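Local coordinates for protein putative metalloprotease II (Bacteroides fragilis, PDB 4ON1) that binds zinc and probably cleaves peptide bonds within proteins, as an extracellular metalloendopeptidase encoded by a pathogenicity island, at residues S327-H338 with L351-P362. Residues are numbered along the deposited sequence; the frame is centred on the assembly and turned at random.
Sequences SHPYTLAHEIGH and LMYTWYSPQVTP. With ZN (zinc ion), chain C.
In the Met-turn beneath this metzincin zinc site, Met352 packs against His334 and His338. Bends at chi2 (-52°) and chi3 (-67°) fold the methionine back, so that its methyl lies over a face of each imidazole: Met352 CE is 3.5 Å from the centroid of the His338 ring and 4.0 Å from that of His334. The sulfur also sits over the His334 face, a Met-aromatic contact. Next door, Leu351 O accepts a hydrogen bond from His334 ND1 (2.8 Å, 159° at the hydrogen), and this acceptor lies near the imidazole plane. The bond fixes the rotation of the ring and leaves His334 NE2 to bind zinc at 2.0 Å, an example of second-shell positioning. Both ligands come from helix 331-340, which carries the HExxH signature with Glu335; His344 and Asp176 complete the metal site. Farther back along the helix, Leu351 forks between two residues, CD1 lying 3.7 Å from Tyr330 CB and CD2 3.8 Å from Ala333 CB. The Tyr330 ring is sandwiched between prolines, with Pro362 CD 3.6 Å from its CZ and Pro329 against the opposite face. Beyond it, Tyr356, whose hydroxyl hydrogen-bonds Asn167, brings OH within 3.4 Å of His328 CE1.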
ATOM      1  N   SER A 327      -2.514  -7.533   7.287  1.00 22.53           N
ATOM      2  CA  SER A 327      -3.817  -8.187   7.350  1.00 28.01           C
ATOM      3  C   SER A 327      -4.868  -7.411   6.580  1.00 18.66           C
ATOM      4  O   SER A 327      -5.926  -7.945   6.265  1.00 20.84           O
ATOM      5  CB  SER A 327      -4.266  -8.361   8.799  1.00 29.32           C
ATOM      6  OG  SER A 327      -3.306  -9.100   9.529  1.00 56.58           O
ATOM      7  N   HIS A 328      -4.590  -6.135   6.324  1.00 15.36           N
ATOM      8  CA  HIS A 328      -5.517  -5.282   5.581  1.00 20.18           C
ATOM      9  C   HIS A 328      -4.806  -4.567   4.442  1.00 17.18           C
ATOM     10  O   HIS A 328      -4.694  -3.334   4.444  1.00 15.74           O
ATOM     11  CB  HIS A 328      -6.164  -4.269   6.525  1.00 17.55           C
ATOM     12  CG  HIS A 328      -6.892  -4.903   7.665  1.00 24.55           C
ATOM     13  ND1 HIS A 328      -8.174  -5.398   7.546  1.00 30.12           N
ATOM     14  CD2 HIS A 328      -6.516  -5.139   8.945  1.00 26.91           C
ATOM     15  CE1 HIS A 328      -8.557  -5.903   8.702  1.00 28.51           C
ATOM     16  NE2 HIS A 328      -7.571  -5.758   9.569  1.00 28.39           N
ATOM     17  N   PRO A 329      -4.331  -5.340   3.456  1.00 18.39           N
ATOM     18  CA  PRO A 329      -3.366  -4.838   2.470  1.00 13.06           C
ATOM     19  C   PRO A 329      -3.894  -3.786   1.492  1.00 18.53           C
ATOM     20  O   PRO A 329      -3.074  -3.131   0.857  1.00 20.97           O
ATOM     21  CB  PRO A 329      -2.960  -6.107   1.714  1.00 14.69           C
ATOM     22  CG  PRO A 329      -4.178  -7.002   1.808  1.00 24.47           C
ATOM     23  CD  PRO A 329      -4.727  -6.740   3.195  1.00 15.27           C
ATOM     24  N   TYR A 330      -5.206  -3.622   1.352  1.00 15.77           N
ATOM     25  CA  TYR A 330      -5.717  -2.720   0.321  1.00 17.77           C
ATOM     26  C   TYR A 330      -6.506  -1.557   0.915  1.00 18.79           C
ATOM     27  O   TYR A 330      -7.233  -0.858   0.202  1.00 17.15           O
ATOM     28  CB  TYR A 330      -6.592  -3.498  -0.669  1.00 17.12           C
ATOM     29  CG  TYR A 330      -5.905  -4.715  -1.238  1.00 17.30           C
ATOM     30  CD1 TYR A 330      -4.560  -4.675  -1.584  1.00 16.02           C
ATOM     31  CD2 TYR A 330      -6.590  -5.912  -1.393  1.00 20.31           C
ATOM     32  CE1 TYR A 330      -3.918  -5.789  -2.092  1.00 15.86           C
ATOM     33  CE2 TYR A 330      -5.961  -7.035  -1.899  1.00 24.48           C
ATOM     34  CZ  TYR A 330      -4.627  -6.963  -2.249  1.00 17.45           C
ATOM     35  OH  TYR A 330      -3.993  -8.068  -2.755  1.00 26.63           O
ATOM     36  N   THR A 331      -6.368  -1.362   2.225  1.00 10.99           N
ATOM     37  CA  THR A 331      -7.195  -0.393   2.939  1.00 17.88           C
ATOM     38  C   THR A 331      -6.881   1.030   2.516  1.00 14.58           C
ATOM     39  O   THR A 331      -7.784   1.859   2.370  1.00 13.41           O
ATOM     40  CB  THR A 331      -7.022  -0.523   4.459  1.00 18.47           C
ATOM     41  OG1 THR A 331      -7.476  -1.813   4.861  1.00 22.46           O
ATOM     42  CG2 THR A 331      -7.833   0.539   5.197  1.00 12.68           C
ATOM     43  N   LEU A 332      -5.602   1.319   2.302  1.00  9.49           N
ATOM     44  CA  LEU A 332      -5.225   2.640   1.827  1.00 10.79           C
ATOM     45  C   LEU A 332      -5.843   2.900   0.449  1.00 16.39           C
ATOM     46  O   LEU A 332      -6.430   3.957   0.204  1.00 13.54           O
ATOM     47  CB  LEU A 332      -3.698   2.785   1.771  1.00  8.04           C
ATOM     48  CG  LEU A 332      -3.219   4.150   1.270  1.00 17.44           C
ATOM     49  CD1 LEU A 332      -3.736   5.277   2.174  1.00 13.03           C
ATOM     50  CD2 LEU A 332      -1.692   4.205   1.148  1.00 10.60           C
ATOM     51  N   ALA A 333      -5.733   1.921  -0.444  1.00 13.32           N
ATOM     52  CA  ALA A 333      -6.283   2.072  -1.785  1.00 13.38           C
ATOM     53  C   ALA A 333      -7.798   2.249  -1.744  1.00 15.64           C
ATOM     54  O   ALA A 333      -8.367   3.010  -2.531  1.00 14.16           O
ATOM     55  CB  ALA A 333      -5.911   0.869  -2.652  1.00 11.74           C
ATOM     56  N   HIS A 334      -8.443   1.526  -0.833  1.00  9.80           N
ATOM     57  CA  HIS A 334      -9.894   1.606  -0.656  1.00 15.64           C
ATOM     58  C   HIS A 334     -10.321   3.011  -0.202  1.00 15.83           C
ATOM     59  O   HIS A 334     -11.212   3.624  -0.794  1.00 15.04           O
ATOM     60  CB  HIS A 334     -10.354   0.538   0.349  1.00 15.15           C
ATOM     61  CG  HIS A 334     -11.832   0.514   0.591  1.00 15.37           C
ATOM     62  ND1 HIS A 334     -12.662  -0.428   0.024  1.00 16.31           N
ATOM     63  CD2 HIS A 334     -12.625   1.304   1.358  1.00 13.81           C
ATOM     64  CE1 HIS A 334     -13.903  -0.214   0.419  1.00 21.64           C
ATOM     65  NE2 HIS A 334     -13.911   0.830   1.231  1.00 13.68           N
ATOM     66  N   GLU A 335      -9.673   3.526   0.836  1.00 13.82           N
ATOM     67  CA  GLU A 335      -9.976   4.872   1.327  1.00 17.00           C
ATOM     68  C   GLU A 335      -9.748   5.918   0.240  1.00 15.83           C
ATOM     69  O   GLU A 335     -10.568   6.813   0.042  1.00 14.83           O
ATOM     70  CB  GLU A 335      -9.129   5.200   2.561  1.00 15.05           C
ATOM     71  N   ILE A 336      -8.626   5.808  -0.462  1.00 10.24           N
ATOM     72  CA  ILE A 336      -8.328   6.753  -1.531  1.00  8.47           C
ATOM     73  C   ILE A 336      -9.368   6.607  -2.646  1.00 16.02           C
ATOM     74  O   ILE A 336      -9.754   7.594  -3.286  1.00 12.48           O
ATOM     75  CB  ILE A 336      -6.887   6.558  -2.068  1.00 13.56           C
ATOM     76  CG1 ILE A 336      -5.888   7.224  -1.115  1.00 14.15           C
ATOM     77  CG2 ILE A 336      -6.722   7.133  -3.472  1.00 10.56           C
ATOM     78  CD1 ILE A 336      -4.418   6.887  -1.400  1.00 12.28           C
ATOM     79  N   GLY A 337      -9.852   5.385  -2.843  1.00 17.72           N
ATOM     80  CA  GLY A 337     -10.972   5.147  -3.740  1.00 11.28           C
ATOM     81  C   GLY A 337     -12.162   6.030  -3.399  1.00 18.98           C
ATOM     82  O   GLY A 337     -12.732   6.697  -4.276  1.00 15.56           O
ATOM     83  N   HIS A 338     -12.537   6.038  -2.122  1.00 11.61           N
ATOM     84  CA  HIS A 338     -13.619   6.900  -1.658  1.00 14.24           C
ATOM     85  C   HIS A 338     -13.308   8.385  -1.931  1.00 11.98           C
ATOM     86  O   HIS A 338     -14.156   9.120  -2.445  1.00 16.21           O
ATOM     87  CB  HIS A 338     -13.878   6.689  -0.163  1.00 11.82           C
ATOM     88  CG  HIS A 338     -14.620   5.433   0.163  1.00 13.99           C
ATOM     89  ND1 HIS A 338     -15.749   5.023  -0.531  1.00 14.42           N
ATOM     90  CD2 HIS A 338     -14.429   4.504   1.129  1.00 14.32           C
ATOM     91  CE1 HIS A 338     -16.203   3.904  -0.011  1.00 23.62           C
ATOM     92  NE2 HIS A 338     -15.419   3.558   1.003  1.00 14.04           N
ATOM     93  N   LEU A 351     -12.161  -3.829  -5.252  1.00 17.14           N
ATOM     94  CA  LEU A 351     -11.531  -3.078  -4.180  1.00 14.74           C
ATOM     95  C   LEU A 351     -12.559  -2.400  -3.273  1.00 24.41           C
ATOM     96  O   LEU A 351     -12.364  -2.296  -2.059  1.00 17.21           O
ATOM     97  CB  LEU A 351     -10.594  -2.026  -4.771  1.00 13.11           C
ATOM     98  CG  LEU A 351     -10.008  -1.067  -3.739  1.00 17.95           C
ATOM     99  CD1 LEU A 351      -9.187  -1.862  -2.717  1.00 13.13           C
ATOM    100  CD2 LEU A 351      -9.154  -0.020  -4.424  1.00 13.35           C
ATOM    101  N   MET A 352     -13.649  -1.933  -3.872  1.00 15.24           N
ATOM    102  CA  MET A 352     -14.661  -1.172  -3.145  1.00 18.70           C
ATOM    103  C   MET A 352     -15.817  -2.052  -2.649  1.00 19.78           C
ATOM    104  O   MET A 352     -16.926  -1.561  -2.426  1.00 23.52           O
ATOM    105  CB  MET A 352     -15.199  -0.033  -4.024  1.00 20.72           C
ATOM    106  CG  MET A 352     -14.119   0.901  -4.567  1.00 13.67           C
ATOM    107  SD  MET A 352     -13.060   1.522  -3.243  1.00 17.62           S
ATOM    108  CE  MET A 352     -14.244   2.540  -2.355  1.00 17.59           C
ATOM    109  N   TYR A 353     -15.563  -3.348  -2.496  1.00 17.59           N
ATOM    110  CA  TYR A 353     -16.563  -4.252  -1.932  1.00 21.53           C
ATOM    111  C   TYR A 353     -17.057  -3.753  -0.570  1.00 34.73           C
ATOM    112  O   TYR A 353     -16.266  -3.349   0.292  1.00 28.81           O
ATOM    113  CB  TYR A 353     -15.999  -5.664  -1.801  1.00 21.83           C
ATOM    114  CG  TYR A 353     -17.048  -6.710  -1.491  1.00 37.43           C
ATOM    115  CD1 TYR A 353     -16.801  -7.719  -0.575  1.00 36.50           C
ATOM    116  CD2 TYR A 353     -18.285  -6.685  -2.119  1.00 28.94           C
ATOM    117  CE1 TYR A 353     -17.757  -8.685  -0.295  1.00 39.69           C
ATOM    118  CE2 TYR A 353     -19.249  -7.639  -1.848  1.00 36.22           C
ATOM    119  CZ  TYR A 353     -18.979  -8.635  -0.933  1.00 37.52           C
ATOM    120  OH  TYR A 353     -19.934  -9.584  -0.661  1.00 51.48           O
ATOM    121  N   THR A 354     -18.375  -3.786  -0.405  1.00 35.62           N
ATOM    122  CA  THR A 354     -19.065  -3.215   0.746  1.00 40.39           C
ATOM    123  C   THR A 354     -18.741  -3.910   2.065  1.00 48.24           C
ATOM    124  O   THR A 354     -18.876  -3.324   3.142  1.00 47.36           O
ATOM    125  CB  THR A 354     -20.586  -3.264   0.523  1.00 38.99           C
ATOM    126  OG1 THR A 354     -20.886  -2.842  -0.812  1.00 38.07           O
ATOM    127  CG2 THR A 354     -21.321  -2.374   1.517  1.00 51.07           C
ATOM    128  N   TRP A 355     -18.309  -5.162   1.976  1.00 41.71           N
ATOM    129  CA  TRP A 355     -18.048  -5.965   3.161  1.00 41.93           C
ATOM    130  C   TRP A 355     -16.610  -6.464   3.154  1.00 42.84           C
ATOM    131  O   TRP A 355     -15.982  -6.552   2.103  1.00 49.11           O
ATOM    132  CB  TRP A 355     -19.031  -7.141   3.246  1.00 42.58           C
ATOM    133  CG  TRP A 355     -20.481  -6.730   3.349  1.00 46.42           C
ATOM    134  CD1 TRP A 355     -21.164  -6.427   4.490  1.00 55.93           C
ATOM    135  CD2 TRP A 355     -21.422  -6.591   2.271  1.00 47.00           C
ATOM    136  NE1 TRP A 355     -22.466  -6.102   4.193  1.00 56.38           N
ATOM    137  CE2 TRP A 355     -22.651  -6.194   2.839  1.00 48.31           C
ATOM    138  CE3 TRP A 355     -21.342  -6.755   0.883  1.00 62.66           C
ATOM    139  CZ2 TRP A 355     -23.794  -5.963   2.066  1.00 49.57           C
ATOM    140  CZ3 TRP A 355     -22.479  -6.525   0.117  1.00 62.78           C
ATOM    141  CH2 TRP A 355     -23.687  -6.134   0.712  1.00 54.02           C
ATOM    142  N   TYR A 356     -16.085  -6.770   4.332  1.00 46.32           N
ATOM    143  CA  TYR A 356     -14.717  -7.258   4.464  1.00 45.83           C
ATOM    144  C   TYR A 356     -14.612  -8.718   4.012  1.00 54.15           C
ATOM    145  O   TYR A 356     -15.219  -9.605   4.610  1.00 53.94           O
ATOM    146  CB  TYR A 356     -14.244  -7.107   5.911  1.00 54.07           C
ATOM    147  CG  TYR A 356     -12.830  -7.578   6.186  1.00 63.47           C
ATOM    148  CD1 TYR A 356     -11.806  -7.359   5.268  1.00 52.22           C
ATOM    149  CD2 TYR A 356     -12.512  -8.216   7.384  1.00 59.77           C
ATOM    150  CE1 TYR A 356     -10.506  -7.778   5.528  1.00 46.44           C
ATOM    151  CE2 TYR A 356     -11.217  -8.637   7.654  1.00 51.38           C
ATOM    152  CZ  TYR A 356     -10.219  -8.416   6.721  1.00 58.90           C
ATOM    153  OH  TYR A 356      -8.929  -8.831   6.978  1.00 51.36           O
ATOM    154  N   SER A 357     -13.865  -8.961   2.939  1.00 45.82           N
ATOM    155  CA  SER A 357     -13.740 -10.302   2.376  1.00 40.70           C
ATOM    156  C   SER A 357     -12.316 -10.514   1.875  1.00 46.35           C
ATOM    157  O   SER A 357     -11.649  -9.558   1.487  1.00 52.45           O
ATOM    158  CB  SER A 357     -14.759 -10.514   1.248  1.00 36.60           C
ATOM    159  OG  SER A 357     -14.271 -11.420   0.274  1.00 35.40           O
ATOM    160  N   PRO A 358     -11.836 -11.769   1.906  1.00 49.64           N
ATOM    161  CA  PRO A 358     -10.484 -12.111   1.441  1.00 42.00           C
ATOM    162  C   PRO A 358     -10.370 -12.245  -0.071  1.00 43.29           C
ATOM    163  O   PRO A 358      -9.274 -12.478  -0.593  1.00 42.84           O
ATOM    164  CB  PRO A 358     -10.219 -13.475   2.102  1.00 47.37           C
ATOM    165  CG  PRO A 358     -11.343 -13.682   3.092  1.00 46.22           C
ATOM    166  CD  PRO A 358     -12.500 -12.923   2.531  1.00 51.80           C
ATOM    167  N   GLN A 359     -11.487 -12.073  -0.766  1.00 35.19           N
ATOM    168  CA  GLN A 359     -11.514 -12.203  -2.215  1.00 35.45           C
ATOM    169  C   GLN A 359     -11.209 -10.863  -2.889  1.00 31.67           C
ATOM    170  O   GLN A 359     -11.001 -10.799  -4.102  1.00 36.65           O
ATOM    171  CB  GLN A 359     -12.874 -12.725  -2.667  1.00 34.64           C
ATOM    172  CG  GLN A 359     -13.281 -14.038  -2.009  1.00 55.34           C
ATOM    173  CD  GLN A 359     -12.341 -15.181  -2.340  1.00 73.20           C
ATOM    174  OE1 GLN A 359     -11.729 -15.210  -3.410  1.00 78.54           O
ATOM    175  NE2 GLN A 359     -12.219 -16.131  -1.416  1.00 77.07           N
ATOM    176  N   VAL A 360     -11.197  -9.798  -2.097  1.00 32.11           N
ATOM    177  CA  VAL A 360     -11.003  -8.455  -2.625  1.00 28.86           C
ATOM    178  C   VAL A 360      -9.653  -8.328  -3.330  1.00 34.19           C
ATOM    179  O   VAL A 360      -8.639  -8.817  -2.835  1.00 30.27           O
ATOM    180  CB  VAL A 360     -11.103  -7.411  -1.492  1.00 27.32           C
ATOM    181  CG1 VAL A 360     -10.625  -6.035  -1.954  1.00 19.57           C
ATOM    182  CG2 VAL A 360     -12.531  -7.332  -0.987  1.00 30.63           C
ATOM    183  N   THR A 361      -9.663  -7.692  -4.500  1.00 31.45           N
ATOM    184  CA  THR A 361      -8.443  -7.401  -5.252  1.00 21.04           C
ATOM    185  C   THR A 361      -8.274  -5.891  -5.296  1.00 20.94           C
ATOM    186  O   THR A 361      -9.255  -5.159  -5.143  1.00 21.30           O
ATOM    187  CB  THR A 361      -8.498  -7.959  -6.691  1.00 25.14           C
ATOM    188  OG1 THR A 361      -9.451  -7.210  -7.457  1.00 26.83           O
ATOM    189  CG2 THR A 361      -8.878  -9.435  -6.690  1.00 27.78           C
ATOM    190  N   PRO A 362      -7.037  -5.407  -5.502  1.00 14.82           N
ATOM    191  CA  PRO A 362      -6.844  -3.951  -5.506  1.00 17.42           C
ATOM    192  C   PRO A 362      -7.198  -3.314  -6.845  1.00 19.74           C
ATOM    193  O   PRO A 362      -6.427  -2.511  -7.374  1.00 21.63           O
ATOM    194  CB  PRO A 362      -5.352  -3.800  -5.203  1.00 16.62           C
ATOM    195  CG  PRO A 362      -4.740  -5.031  -5.796  1.00 20.78           C
ATOM    196  CD  PRO A 362      -5.757  -6.135  -5.587  1.00 20.00           C
TER
HETATM  197 ZN    ZN C 400     -15.400   1.877   2.096  1.00 19.88          ZN